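Local atomic coordinates of probable N-acetyl-gamma-glutamyl-phosphate reductase, chloroplastic (Oryza sativa, PDB entry 2CVO), a protein that probably catalyses the NADPH-dependent reduction of N-acetyl-glutamyl phosphate to N-acetyl-glutamate semialdehyde, a step of arginine biosynthesis in the chloroplast. Residues Asp196-Val201 with Asn254-Lys259; Arg260-Thr265 with Ser330-Leu335; Lys189-Ile194 with Phe267-Pro272. All coordinates share one frame; numbering follows the deposited sequence.

Interaction 1. Residues Asp196-Val201 with Asn254-Lys259; sequences DAKSGV and NLICMK
N254 meets the neighbouring strand with both ends of its backbone: its N gives a bent, weak bond to A197 O at 2.8 Å, while its O takes the amide of S199, N to O 3.0 Å, almost head-on. Its side chain crosses that of D196 at about a right angle. The carboxylate of D196 is engaged by K198, whose NZ lies 2.8 Å from D196 OD2 on the anti lone pair; the lysine chain runs straight until its last torsion (chi4 65°) folds the amine back. K198 of the second subunit reaches the same carboxylate oxygen. An alanine in place of D196 would probably leave the ammonium of K198 without its buried carboxylate mate, both within the chain and across the subunit interface. One residue on, L255 turns to the face that carries S199, and its CD1 comes 3.7 Å from V201 CA. S199 and L255 form a parallel bridge between neighbouring strands of the mixed sheet in the dimerisation domain, the strand directions diverging by 35°. S199 lies near the probable active site, its side chain about 6 Å from that of C170. I256 closes the bridge, its N 2.9 Å from S199 O, and sends its side chain to the opposite face, where CG1 rests 3.7 Å from K198 CB. An inverse gamma turn centred on C257 follows. M258 O accepts V201 N at 2.9 Å, and the M258 side chain, extended beyond CG, lays its CE methyl by the backbone of G200. K259 O receives a CA-H...O contact from G200, where a CB would collide with the carbonyl oxygens of both M258 and K259; the K259 side chain leaves the contact for the terminal carboxylate of P366 of the fourth subunit.

Interaction 2. Residues Arg260-Thr265 with Ser330-Leu335; sequences RGMQST and SVIDNL
D333 OD1 is gripped by two donors, R260 NH1 at 2.8 Å and the backbone N of G309. The arginine meets it on the syn side in a nearly straight salt bridge; the oxygen lies in the guanidinium plane, although that plane and the carboxylate stand 88° apart. E38 gives NH1 a second anionic partner. R260 has CG between its backbone N and carbonyl carbon (chi1 57°), and a bend further out brings one face of the guanidinium against L335, whose CD1 sits over its centre. D333 OD2 accepts L335 N at 2.9 Å, a capping bond at the turn into helix 336-351. Next to it N334 OD1 takes G261 N at 2.8 Å, while its ND2 turns to S202; the backbone angles of G261 by themselves call for glycine. Away from this turn the segments are antiparallel neighbours in the mixed sheet, their directions 165° apart. M262 and I332 form one hydrogen-bonded pair, with I332 N 3.1 Å from M262 O and a weak, bent return bond from M262 N to I332 O. S264 and S330 form the next, S264 N to S330 O being 2.8 Å. Between them Q263 and V331 run side by side on the other face, CB to CG1 3.8 Å. The M262 side chain, bent at its last torsion, packs on C170, probably the catalytic cysteine, and both serine hydroxyls bond to S174 of the helix that C170 begins.

Interaction 3. Residues Lys189-Ile194 with Phe267-Pro272; sequences KVSNII and FVEMAP
The ring of F267 turns an edge to I194, whose O lies near the ring plane, 3.2 Å from F267 CD1; I327 of the next strand and I194 of the second subunit also pack on this side chain. E269 has CG anti to its carbonyl carbon (chi1 -48°) and is extended beyond it, which carries the carboxylate to S191 and N192. S191 OG approaches from above the carboxylate plane, 3.0 Å from E269 OE1. N192, its amide turned 59° from that carboxylate, adds a weak bond from ND2 to OE2, while its OD1 goes to R325 of the second subunit. The backbones join at one antiparallel hydrogen-bonded pair, F267 N to I194 O being 2.7 Å, where strand 194-200 begins. Further back in the loop, K189 N bonds to E269 O at 2.8 Å. One water gives to K189 O and S191 O and takes E269 N at 2.7 Å. A second links K189 NZ with E269 OE1, weakly on the glutamate side; these two charged atoms stand 4.4 Å apart, beyond a salt bridge. The charge of E269 is thus probably met by the S191 hydroxyl, with weaker help from N192, water, the solvent-exposed K189 and a long ion pair to R325 of its own chain.

Overall arrangement
From the N terminus, the loop 189-194 runs straight into 196-201, so that the first half of interaction 3 precedes the first half of interaction 1. Interaction 1 closes first, at 254-259, and the chain passes directly into 260-265, which opens interaction 2. The same strand, 262-269, continues to 267-272 and there closes interaction 3, whose loop encloses interaction 1. Interaction 2 closes last, at 330-335, and therefore crosses interaction 3 while following interaction 1 in series. Together they join four strands that lie side by side in one sheet, 250-256, 194-200, 262-269 and 325-332. Interactions 1 and 2 adjoin, centres 8 Å apart, whereas the centre of interaction 3 lies about 24 Å and 22 Å from theirs.

Interaction 1. Residues Asp196-Val201 with Asn254-Lys259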
loop_
_atom_site.group_PDB
_atom_site.type_symbol
_atom_site.label_atom_id
_atom_site.label_comp_id
_atom_site.label_asym_id
_atom_site.label_seq_id
_atom_site.Cartn_x
_atom_site.Cartn_y
_atom_site.Cartn_z
ATOM N N ASP A 196 9.481 -0.060 21.546
ATOM C CA ASP A 196 9.204 0.605 20.279
ATOM C C ASP A 196 8.027 -0.181 19.712
ATOM O O ASP A 196 8.174 -1.350 19.351
ATOM C CB ASP A 196 10.390 0.490 19.322
ATOM C CG ASP A 196 10.219 1.347 18.078
ATOM O OD1 ASP A 196 10.504 2.559 18.145
ATOM O OD2 ASP A 196 9.784 0.815 17.036
ATOM N N ALA A 197 6.860 0.449 19.653
ATOM C CA ALA A 197 5.673 -0.225 19.149
ATOM C C ALA A 197 5.262 0.337 17.801
ATOM O O ALA A 197 5.485 1.510 17.503
ATOM C CB ALA A 197 4.532 -0.099 20.159
ATOM N N LYS A 198 4.643 -0.512 16.992
ATOM C CA LYS A 198 4.229 -0.137 15.649
ATOM C C LYS A 198 2.791 -0.603 15.417
ATOM O O LYS A 198 2.461 -1.756 15.680
ATOM C CB LYS A 198 5.194 -0.791 14.655
ATOM C CG LYS A 198 6.665 -0.576 15.041
ATOM C CD LYS A 198 7.601 -1.560 14.360
ATOM C CE LYS A 198 9.028 -1.450 14.901
ATOM N NZ LYS A 198 9.136 -1.833 16.344
ATOM N N SER A 199 1.938 0.296 14.933
ATOM C CA SER A 199 0.540 -0.051 14.704
ATOM C C SER A 199 -0.057 0.408 13.386
ATOM O O SER A 199 0.306 1.458 12.857
ATOM C CB SER A 199 -0.329 0.517 15.823
ATOM O OG SER A 199 -1.700 0.406 15.481
ATOM N N GLY A 200 -0.988 -0.393 12.867
ATOM C CA GLY A 200 -1.676 -0.030 11.643
ATOM C C GLY A 200 -2.492 1.215 11.954
ATOM O O GLY A 200 -2.816 1.468 13.118
ATOM N N VAL A 201 -2.848 1.985 10.933
ATOM C CA VAL A 201 -3.587 3.224 11.147
ATOM C C VAL A 201 -5.064 3.045 11.510
ATOM O O VAL A 201 -5.737 4.011 11.868
ATOM C CB VAL A 201 -3.434 4.157 9.909
ATOM C CG1 VAL A 201 -4.137 3.555 8.712
ATOM C CG2 VAL A 201 -3.960 5.559 10.223
ATOM N N ASN A 254 4.580 4.041 16.774
ATOM C CA ASN A 254 4.856 4.473 15.408
ATOM C C ASN A 254 3.680 4.085 14.523
ATOM O O ASN A 254 3.217 2.943 14.563
ATOM C CB ASN A 254 6.129 3.815 14.873
ATOM C CG ASN A 254 7.328 4.047 15.766
ATOM O OD1 ASN A 254 7.433 3.466 16.852
ATOM N ND2 ASN A 254 8.239 4.901 15.322
ATOM N N LEU A 255 3.202 5.035 13.725
ATOM C CA LEU A 255 2.071 4.787 12.840
ATOM C C LEU A 255 2.573 4.188 11.522
ATOM O O LEU A 255 3.308 4.828 10.765
ATOM C CB LEU A 255 1.313 6.096 12.592
ATOM C CG LEU A 255 -0.110 5.999 12.024
ATOM C CD1 LEU A 255 -0.944 5.079 12.892
ATOM C CD2 LEU A 255 -0.746 7.379 11.967
ATOM N N ILE A 256 2.177 2.950 11.255
ATOM C CA ILE A 256 2.613 2.272 10.046
ATOM C C ILE A 256 1.606 2.386 8.916
ATOM O O ILE A 256 0.403 2.514 9.149
ATOM C CB ILE A 256 2.889 0.775 10.325
ATOM C CG1 ILE A 256 3.831 0.638 11.525
ATOM C CG2 ILE A 256 3.520 0.121 9.103
ATOM C CD1 ILE A 256 5.148 1.391 11.360
ATOM N N CYS A 257 2.109 2.346 7.685
ATOM C CA CYS A 257 1.256 2.428 6.508
ATOM C C CYS A 257 0.623 1.076 6.166
ATOM O O CYS A 257 0.957 0.447 5.164
ATOM C CB CYS A 257 2.053 2.961 5.309
ATOM S SG CYS A 257 3.705 2.253 5.130
ATOM N N MET A 258 -0.283 0.637 7.033
ATOM C CA MET A 258 -1.021 -0.607 6.862
ATOM C C MET A 258 -2.297 -0.408 7.663
ATOM O O MET A 258 -2.302 0.333 8.648
ATOM C CB MET A 258 -0.233 -1.803 7.405
ATOM C CG MET A 258 0.068 -1.752 8.895
ATOM S SD MET A 258 1.265 -3.038 9.332
ATOM C CE MET A 258 1.217 -2.955 11.129
ATOM N N LYS A 259 -3.378 -1.051 7.243
ATOM C CA LYS A 259 -4.638 -0.889 7.946
ATOM C C LYS A 259 -4.643 -1.541 9.323
ATOM O O LYS A 259 -4.819 -0.854 10.328
ATOM C CB LYS A 259 -5.794 -1.406 7.081
ATOM C CG LYS A 259 -6.035 -0.524 5.858
ATOM C CD LYS A 259 -7.281 -0.905 5.081
ATOM C CE LYS A 259 -7.142 -2.265 4.411
ATOM N NZ LYS A 259 -8.457 -2.691 3.841
#

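Interaction 2. Residues Arg260-Thr265 with Ser330-Leu335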
loop_
_atom_site.group_PDB
_atom_site.type_symbol
_atom_site.label_atom_id
_atom_site.label_comp_id
_atom_site.label_asym_id
_atom_site.label_seq_id
_atom_site.Cartn_x
_atom_site.Cartn_y
_atom_site.Cartn_z
ATOM N N ARG A 260 -4.457 -2.855 9.393
ATOM C CA ARG A 260 -4.447 -3.495 10.701
ATOM C C ARG A 260 -3.153 -4.230 11.021
ATOM O O ARG A 260 -2.314 -4.458 10.149
ATOM C CB ARG A 260 -5.666 -4.420 10.879
ATOM C CG ARG A 260 -5.856 -5.516 9.858
ATOM C CD ARG A 260 -7.010 -6.441 10.287
ATOM N NE ARG A 260 -8.348 -5.914 10.000
ATOM C CZ ARG A 260 -9.431 -6.198 10.725
ATOM N NH1 ARG A 260 -9.338 -6.997 11.782
ATOM N NH2 ARG A 260 -10.611 -5.689 10.401
ATOM N N GLY A 261 -2.990 -4.575 12.292
ATOM C CA GLY A 261 -1.790 -5.259 12.728
ATOM C C GLY A 261 -1.038 -4.360 13.695
ATOM O O GLY A 261 -1.083 -3.133 13.585
ATOM N N MET A 262 -0.347 -4.974 14.647
ATOM C CA MET A 262 0.406 -4.230 15.640
ATOM C C MET A 262 1.568 -5.078 16.141
ATOM O O MET A 262 1.432 -6.285 16.336
ATOM C CB MET A 262 -0.510 -3.851 16.811
ATOM C CG MET A 262 0.215 -3.302 18.025
ATOM S SD MET A 262 -0.943 -2.800 19.313
ATOM C CE MET A 262 -1.539 -1.239 18.645
ATOM N N GLN A 263 2.716 -4.438 16.321
ATOM C CA GLN A 263 3.902 -5.115 16.809
ATOM C C GLN A 263 4.556 -4.289 17.904
ATOM O O GLN A 263 4.743 -3.080 17.758
ATOM C CB GLN A 263 4.917 -5.339 15.681
ATOM C CG GLN A 263 6.300 -5.725 16.200
ATOM C CD GLN A 263 7.291 -6.084 15.106
ATOM O OE1 GLN A 263 8.500 -5.914 15.276
ATOM N NE2 GLN A 263 6.792 -6.604 13.992
ATOM N N SER A 264 4.884 -4.942 19.010
ATOM C CA SER A 264 5.552 -4.269 20.107
ATOM C C SER A 264 6.891 -4.945 20.320
ATOM O O SER A 264 6.962 -6.165 20.474
ATOM C CB SER A 264 4.723 -4.342 21.393
ATOM O OG SER A 264 3.659 -3.406 21.368
ATOM N N THR A 265 7.958 -4.157 20.302
ATOM C CA THR A 265 9.284 -4.705 20.520
ATOM C C THR A 265 9.770 -4.175 21.856
ATOM O O THR A 265 9.875 -2.963 22.060
ATOM C CB THR A 265 10.264 -4.297 19.410
ATOM O OG1 THR A 265 9.725 -4.676 18.138
ATOM C CG2 THR A 265 11.611 -4.995 19.611
ATOM N N SER A 330 6.134 -9.078 20.182
ATOM C CA SER A 330 4.752 -9.508 20.327
ATOM C C SER A 330 3.858 -8.824 19.288
ATOM O O SER A 330 3.886 -7.597 19.140
ATOM C CB SER A 330 4.261 -9.171 21.736
ATOM O OG SER A 330 2.947 -9.645 21.955
ATOM N N VAL A 331 3.062 -9.618 18.577
ATOM C CA VAL A 331 2.162 -9.078 17.565
ATOM C C VAL A 331 0.726 -9.544 17.759
ATOM O O VAL A 331 0.476 -10.649 18.250
ATOM C CB VAL A 331 2.615 -9.472 16.134
ATOM C CG1 VAL A 331 4.053 -9.023 15.900
ATOM C CG2 VAL A 331 2.490 -10.975 15.937
ATOM N N ILE A 332 -0.207 -8.672 17.389
ATOM C CA ILE A 332 -1.637 -8.953 17.452
ATOM C C ILE A 332 -2.322 -8.093 16.395
ATOM O O ILE A 332 -1.709 -7.195 15.799
ATOM C CB ILE A 332 -2.287 -8.541 18.802
ATOM C CG1 ILE A 332 -1.999 -7.058 19.072
ATOM C CG2 ILE A 332 -1.812 -9.445 19.937
ATOM C CD1 ILE A 332 -2.772 -6.468 20.238
ATOM N N ASP A 333 -3.593 -8.384 16.150
ATOM C CA ASP A 333 -4.374 -7.566 15.239
ATOM C C ASP A 333 -4.944 -6.540 16.222
ATOM O O ASP A 333 -5.710 -6.893 17.117
ATOM C CB ASP A 333 -5.490 -8.390 14.590
ATOM C CG ASP A 333 -6.392 -7.554 13.690
ATOM O OD1 ASP A 333 -6.968 -8.122 12.740
ATOM O OD2 ASP A 333 -6.535 -6.337 13.939
ATOM N N ASN A 334 -4.526 -5.284 16.084
ATOM C CA ASN A 334 -4.969 -4.214 16.977
ATOM C C ASN A 334 -6.485 -4.123 17.128
ATOM O O ASN A 334 -6.986 -3.667 18.160
ATOM C CB ASN A 334 -4.429 -2.867 16.490
ATOM C CG ASN A 334 -4.904 -2.526 15.091
ATOM O OD1 ASN A 334 -4.668 -3.278 14.141
ATOM N ND2 ASN A 334 -5.583 -1.388 14.955
ATOM N N LEU A 335 -7.216 -4.566 16.106
ATOM C CA LEU A 335 -8.675 -4.518 16.141
ATOM C C LEU A 335 -9.338 -5.739 16.785
ATOM O O LEU A 335 -10.493 -5.662 17.218
ATOM C CB LEU A 335 -9.229 -4.338 14.722
ATOM C CG LEU A 335 -8.902 -3.027 13.999
ATOM C CD1 LEU A 335 -9.584 -3.011 12.640
ATOM C CD2 LEU A 335 -9.368 -1.845 14.835
#

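Interaction 3. Residues Lys189-Ile194 with Phe267-Pro272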
loop_
_atom_site.group_PDB
_atom_site.type_symbol
_atom_site.label_atom_id
_atom_site.label_comp_id
_atom_site.label_asym_id
_atom_site.label_seq_id
_atom_site.Cartn_x
_atom_site.Cartn_y
_atom_site.Cartn_z
ATOM N N LYS A 189 14.553 -7.334 34.703
ATOM C CA LYS A 189 14.575 -6.201 35.610
ATOM C C LYS A 189 13.589 -5.148 35.114
ATOM O O LYS A 189 13.229 -5.131 33.937
ATOM C CB LYS A 189 16.002 -5.660 35.684
ATOM C CG LYS A 189 16.981 -6.766 36.059
ATOM C CD LYS A 189 18.395 -6.528 35.562
ATOM C CE LYS A 189 19.158 -5.588 36.463
ATOM N NZ LYS A 189 20.628 -5.705 36.220
ATOM N N VAL A 190 13.134 -4.287 36.019
ATOM C CA VAL A 190 12.172 -3.253 35.665
ATOM C C VAL A 190 12.861 -1.955 35.282
ATOM O O VAL A 190 12.213 -0.922 35.107
ATOM C CB VAL A 190 11.209 -2.984 36.826
ATOM C CG1 VAL A 190 10.499 -4.272 37.205
ATOM C CG2 VAL A 190 11.974 -2.429 38.017
ATOM N N SER A 191 14.180 -2.022 35.143
ATOM C CA SER A 191 14.973 -0.862 34.776
ATOM C C SER A 191 15.261 -0.873 33.279
ATOM O O SER A 191 15.524 -1.922 32.694
ATOM C CB SER A 191 16.293 -0.865 35.547
ATOM O OG SER A 191 17.064 -2.008 35.204
ATOM N N ASN A 192 15.211 0.306 32.670
ATOM C CA ASN A 192 15.474 0.464 31.248
ATOM C C ASN A 192 14.666 -0.424 30.304
ATOM O O ASN A 192 15.216 -0.998 29.366
ATOM C CB ASN A 192 16.965 0.274 30.965
ATOM C CG ASN A 192 17.811 1.391 31.544
ATOM O OD1 ASN A 192 17.571 2.574 31.281
ATOM N ND2 ASN A 192 18.815 1.022 32.331
ATOM N N ILE A 193 13.367 -0.547 30.554
ATOM C CA ILE A 193 12.506 -1.325 29.667
ATOM C C ILE A 193 12.190 -0.386 28.498
ATOM O O ILE A 193 11.353 0.508 28.617
ATOM C CB ILE A 193 11.186 -1.727 30.368
ATOM C CG1 ILE A 193 11.474 -2.736 31.482
ATOM C CG2 ILE A 193 10.203 -2.308 29.351
ATOM C CD1 ILE A 193 10.235 -3.155 32.272
ATOM N N ILE A 194 12.877 -0.580 27.377
ATOM C CA ILE A 194 12.682 0.258 26.197
ATOM C C ILE A 194 11.750 -0.422 25.204
ATOM O O ILE A 194 12.022 -1.534 24.746
ATOM C CB ILE A 194 14.019 0.538 25.492
ATOM C CG1 ILE A 194 15.065 0.996 26.515
ATOM C CG2 ILE A 194 13.822 1.586 24.417
ATOM C CD1 ILE A 194 14.684 2.230 27.289
ATOM N N PHE A 267 12.782 -4.136 24.607
ATOM C CA PHE A 267 14.208 -4.331 24.828
ATOM C C PHE A 267 14.420 -4.288 26.337
ATOM O O PHE A 267 14.495 -3.215 26.942
ATOM C CB PHE A 267 15.003 -3.223 24.131
ATOM C CG PHE A 267 14.727 -3.121 22.647
ATOM C CD1 PHE A 267 13.820 -2.184 22.154
ATOM C CD2 PHE A 267 15.369 -3.966 21.746
ATOM C CE1 PHE A 267 13.560 -2.091 20.785
ATOM C CE2 PHE A 267 15.114 -3.883 20.373
ATOM C CZ PHE A 267 14.211 -2.947 19.892
ATOM N N VAL A 268 14.523 -5.466 26.938
ATOM C CA VAL A 268 14.657 -5.573 28.382
ATOM C C VAL A 268 15.988 -6.113 28.881
ATOM O O VAL A 268 16.754 -6.731 28.135
ATOM C CB VAL A 268 13.547 -6.471 28.948
ATOM C CG1 VAL A 268 12.181 -5.936 28.534
ATOM C CG2 VAL A 268 13.734 -7.890 28.444
ATOM N N GLU A 269 16.249 -5.869 30.160
ATOM C CA GLU A 269 17.464 -6.347 30.795
ATOM C C GLU A 269 17.059 -7.557 31.628
ATOM O O GLU A 269 16.079 -7.507 32.377
ATOM C CB GLU A 269 18.063 -5.265 31.696
ATOM C CG GLU A 269 18.175 -3.896 31.047
ATOM C CD GLU A 269 19.024 -2.928 31.861
ATOM O OE1 GLU A 269 18.990 -3.006 33.106
ATOM O OE2 GLU A 269 19.713 -2.080 31.254
ATOM N N MET A 270 17.802 -8.647 31.486
ATOM C CA MET A 270 17.500 -9.858 32.229
ATOM C C MET A 270 18.140 -9.831 33.614
ATOM O O MET A 270 19.128 -9.131 33.839
ATOM C CB MET A 270 17.994 -11.081 31.450
ATOM C CG MET A 270 17.373 -11.223 30.061
ATOM S SD MET A 270 17.951 -12.701 29.198
ATOM C CE MET A 270 19.574 -12.148 28.635
ATOM N N ALA A 271 17.560 -10.589 34.539
ATOM C CA ALA A 271 18.074 -10.679 35.906
ATOM C C ALA A 271 19.388 -11.462 35.864
ATOM O O ALA A 271 19.660 -12.169 34.898
ATOM C CB ALA A 271 17.054 -11.396 36.800
ATOM N N PRO A 272 20.217 -11.355 36.914
ATOM C CA PRO A 272 21.499 -12.068 36.953
ATOM C C PRO A 272 21.395 -13.560 36.640
ATOM O O PRO A 272 20.525 -14.251 37.161
ATOM C CB PRO A 272 21.989 -11.817 38.378
ATOM C CG PRO A 272 21.403 -10.464 38.702
ATOM C CD PRO A 272 19.996 -10.606 38.166
HETATM O O HOH W 1 14.377 -4.485 31.543
HETATM O O HOH W 2 21.335 -4.790 33.794
#